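Aminotransferase, class I and II (Erwinia tasmaniensis, PDB 5Z0Q) is a pyridoxal-5'-phosphate-binding protein of the class I and II aminotransferase family, with two chains in its assembly. Local coordinates at residues S83-K88 with I206-V211. Sequence-based numbering, arbitrary orientation.
Sequences SRFGWK and IHCDLV. With PLP (pyridoxal-5'-phosphate), chain M.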
loop_
_atom_site.group_PDB
_atom_site.type_symbol
_atom_site.label_atom_id
_atom_site.label_comp_id
_atom_site.label_asym_id
_atom_site.label_seq_id
_atom_site.Cartn_x
_atom_site.Cartn_y
_atom_site.Cartn_z
ATOM N N SER A 83 -3.965 1.705 -28.308
ATOM C CA SER A 83 -3.620 0.782 -29.380
ATOM C C SER A 83 -4.393 -0.528 -29.272
ATOM O O SER A 83 -4.798 -1.096 -30.291
ATOM C CB SER A 83 -2.114 0.511 -29.372
ATOM O OG SER A 83 -1.711 -0.078 -28.149
ATOM N N ARG A 84 -4.608 -1.024 -28.054
ATOM C CA ARG A 84 -5.242 -2.322 -27.868
ATOM C C ARG A 84 -6.746 -2.240 -27.649
ATOM O O ARG A 84 -7.452 -3.213 -27.935
ATOM C CB ARG A 84 -4.596 -3.058 -26.690
ATOM C CG ARG A 84 -3.148 -3.427 -26.939
ATOM C CD ARG A 84 -2.697 -4.563 -26.042
ATOM N NE ARG A 84 -1.598 -5.303 -26.655
ATOM C CZ ARG A 84 -1.765 -6.310 -27.505
ATOM N NH1 ARG A 84 -2.987 -6.702 -27.836
ATOM N NH2 ARG A 84 -0.712 -6.928 -28.023
ATOM N N PHE A 85 -7.258 -1.112 -27.158
ATOM C CA PHE A 85 -8.677 -0.993 -26.865
ATOM C C PHE A 85 -9.339 0.209 -27.521
ATOM O O PHE A 85 -10.538 0.421 -27.309
ATOM C CB PHE A 85 -8.902 -0.933 -25.346
ATOM C CG PHE A 85 -8.168 -2.001 -24.585
ATOM C CD1 PHE A 85 -8.563 -3.326 -24.667
ATOM C CD2 PHE A 85 -7.077 -1.680 -23.793
ATOM C CE1 PHE A 85 -7.886 -4.312 -23.973
ATOM C CE2 PHE A 85 -6.396 -2.662 -23.094
ATOM C CZ PHE A 85 -6.801 -3.979 -23.184
ATOM N N GLY A 86 -8.606 0.990 -28.313
ATOM C CA GLY A 86 -9.172 2.155 -28.965
ATOM C C GLY A 86 -9.723 3.165 -27.981
ATOM O O GLY A 86 -10.903 3.523 -28.041
ATOM N N TRP A 87 -8.875 3.627 -27.066
ATOM C CA TRP A 87 -9.309 4.530 -26.004
ATOM C C TRP A 87 -8.149 5.458 -25.674
ATOM O O TRP A 87 -7.178 5.034 -25.039
ATOM C CB TRP A 87 -9.751 3.743 -24.772
ATOM C CG TRP A 87 -10.386 4.581 -23.707
ATOM C CD1 TRP A 87 -11.092 5.736 -23.882
ATOM C CD2 TRP A 87 -10.364 4.333 -22.297
ATOM N NE1 TRP A 87 -11.515 6.220 -22.669
ATOM C CE2 TRP A 87 -11.081 5.376 -21.679
ATOM C CE3 TRP A 87 -9.808 3.330 -21.497
ATOM C CZ2 TRP A 87 -11.256 5.447 -20.298
ATOM C CZ3 TRP A 87 -9.985 3.400 -20.125
ATOM C CH2 TRP A 87 -10.704 4.451 -19.540
ATOM N N LYS A 88 -8.244 6.716 -26.102
ATOM C CA LYS A 88 -7.199 7.688 -25.813
ATOM C C LYS A 88 -7.384 8.240 -24.404
ATOM O O LYS A 88 -8.487 8.647 -24.023
ATOM C CB LYS A 88 -7.208 8.816 -26.847
ATOM C CG LYS A 88 -8.535 9.540 -27.009
ATOM C CD LYS A 88 -8.467 10.547 -28.148
ATOM C CE LYS A 88 -9.689 11.451 -28.170
ATOM N NZ LYS A 88 -9.760 12.305 -26.952
ATOM N N ILE A 206 -9.444 -5.734 -14.622
ATOM C CA ILE A 206 -8.131 -6.300 -14.331
ATOM C C ILE A 206 -7.790 -7.425 -15.304
ATOM O O ILE A 206 -6.616 -7.635 -15.630
ATOM C CB ILE A 206 -8.082 -6.774 -12.865
ATOM C CG1 ILE A 206 -6.752 -7.459 -12.546
ATOM C CG2 ILE A 206 -9.234 -7.711 -12.572
ATOM C CD1 ILE A 206 -5.554 -6.553 -12.663
ATOM N N HIS A 207 -8.793 -8.151 -15.794
ATOM C CA HIS A 207 -8.579 -9.275 -16.696
ATOM C C HIS A 207 -8.629 -8.882 -18.168
ATOM O O HIS A 207 -8.730 -9.765 -19.025
ATOM C CB HIS A 207 -9.612 -10.372 -16.429
ATOM C CG HIS A 207 -9.504 -10.990 -15.070
ATOM N ND1 HIS A 207 -10.168 -10.492 -13.970
ATOM C CD2 HIS A 207 -8.806 -12.065 -14.633
ATOM C CE1 HIS A 207 -9.884 -11.234 -12.914
ATOM N NE2 HIS A 207 -9.060 -12.195 -13.290
ATOM N N CYS A 208 -8.547 -7.586 -18.482
ATOM C CA CYS A 208 -8.720 -7.140 -19.860
ATOM C C CYS A 208 -7.634 -7.666 -20.792
ATOM O O CYS A 208 -7.860 -7.738 -22.005
ATOM C CB CYS A 208 -8.760 -5.611 -19.917
ATOM S SG CYS A 208 -7.238 -4.801 -19.383
ATOM N N ASP A 209 -6.472 -8.038 -20.263
ATOM C CA ASP A 209 -5.395 -8.567 -21.090
ATOM C C ASP A 209 -5.518 -10.062 -21.353
ATOM O O ASP A 209 -4.750 -10.595 -22.163
ATOM C CB ASP A 209 -4.034 -8.288 -20.441
ATOM C CG ASP A 209 -3.692 -6.812 -20.403
ATOM O OD1 ASP A 209 -4.151 -6.070 -21.297
ATOM O OD2 ASP A 209 -2.957 -6.394 -19.483
ATOM N N LEU A 210 -6.455 -10.748 -20.700
ATOM C CA LEU A 210 -6.566 -12.201 -20.782
ATOM C C LEU A 210 -7.760 -12.649 -21.621
ATOM O O LEU A 210 -8.375 -13.679 -21.334
ATOM C CB LEU A 210 -6.643 -12.804 -19.380
ATOM C CG LEU A 210 -5.412 -12.585 -18.499
ATOM C CD1 LEU A 210 -5.612 -13.201 -17.123
ATOM C CD2 LEU A 210 -4.168 -13.154 -19.170
ATOM N N VAL A 211 -8.093 -11.896 -22.665
ATOM C CA VAL A 211 -9.182 -12.272 -23.561
ATOM C C VAL A 211 -8.684 -13.361 -24.504
ATOM O O VAL A 211 -7.694 -13.175 -25.219
ATOM C CB VAL A 211 -9.699 -11.057 -24.343
ATOM C CG1 VAL A 211 -10.797 -11.474 -25.307
ATOM C CG2 VAL A 211 -10.198 -9.985 -23.384
HETATM N N1 PLP M . -10.202 -7.422 -9.254
HETATM C C2 PLP M . -10.626 -8.678 -9.641
HETATM C C2A PLP M . -11.962 -8.847 -10.304
HETATM C C3 PLP M . -9.816 -9.785 -9.422
HETATM O O3 PLP M . -10.237 -11.031 -9.807
HETATM C C4 PLP M . -8.577 -9.628 -8.810
HETATM C C4A PLP M . -7.627 -10.786 -8.730
HETATM C C5 PLP M . -8.157 -8.362 -8.419
HETATM C C6 PLP M . -8.974 -7.260 -8.645
HETATM C C5A PLP M . -6.808 -8.201 -7.755
HETATM O O4P PLP M . -6.761 -7.024 -6.980
HETATM P P PLP M . -5.533 -6.794 -5.964
HETATM O O1P PLP M . -5.348 -8.028 -5.113
HETATM O O2P PLP M . -5.816 -5.606 -5.074
HETATM O O3P PLP M . -4.284 -6.539 -6.773
#
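Phe85 reaches across to Cys208 and Asp209 with the far end of its ring, a single aromatic residue bridging from the loop after helix 71-83 to the loop after strand 200-204, beside the cofactor. In that second loop Ile206, just ahead of a turn, lays CG2 against the pyridoxal-5'-phosphate ring, 3.4 Å from C2; a branched aliphatic side chain suits the flat heterocycle. His207 comes next: cofactor O3 lies at the edge of its imidazole, near the ring plane, 3.1 Å from His207 CE1, with Lys240 also touching this side chain. From His207 to Leu210 the backbone makes a type I beta turn, closed by a bond from Leu210 N to His207 O of 3.0 Å, which puts Cys208 and Asp209 at its two central positions. The CB of Cys208 points toward Phe85, and SG lies 3.9 Å from Phe85 CZ in an oblique sulfur-aromatic contact, a chi1 of 63° setting the sulfur between backbone N and carbonyl carbon; small and polarisable, it fits a buried aromatic neighbour. Arg84 CB lies over one face of the same phenyl ring, and His218 adds an edge-to-face contact. Asp209 reaches the ring with its carboxylate end, bringing OD1 to the edge, 3.9 Å from Phe85 CZ, with carboxylate and ring planes only 17° apart. An acidic oxygen is at ease there beside the slightly positive ring hydrogens. The buried carboxylate is well satisfied: OD1 forms a salt bridge with Arg80, while OD2 accepts hydrogen bonds from Ser241 and Trp286. Leu210 packs on Leu293 and Leu297 of helix 290-313. Such a loop, following strand 200-204 of the large mixed sheet, belongs to the fold-type I aminotransferase architecture: Ile206 and His207 line the cofactor pocket, while the next two residues pack on Phe85.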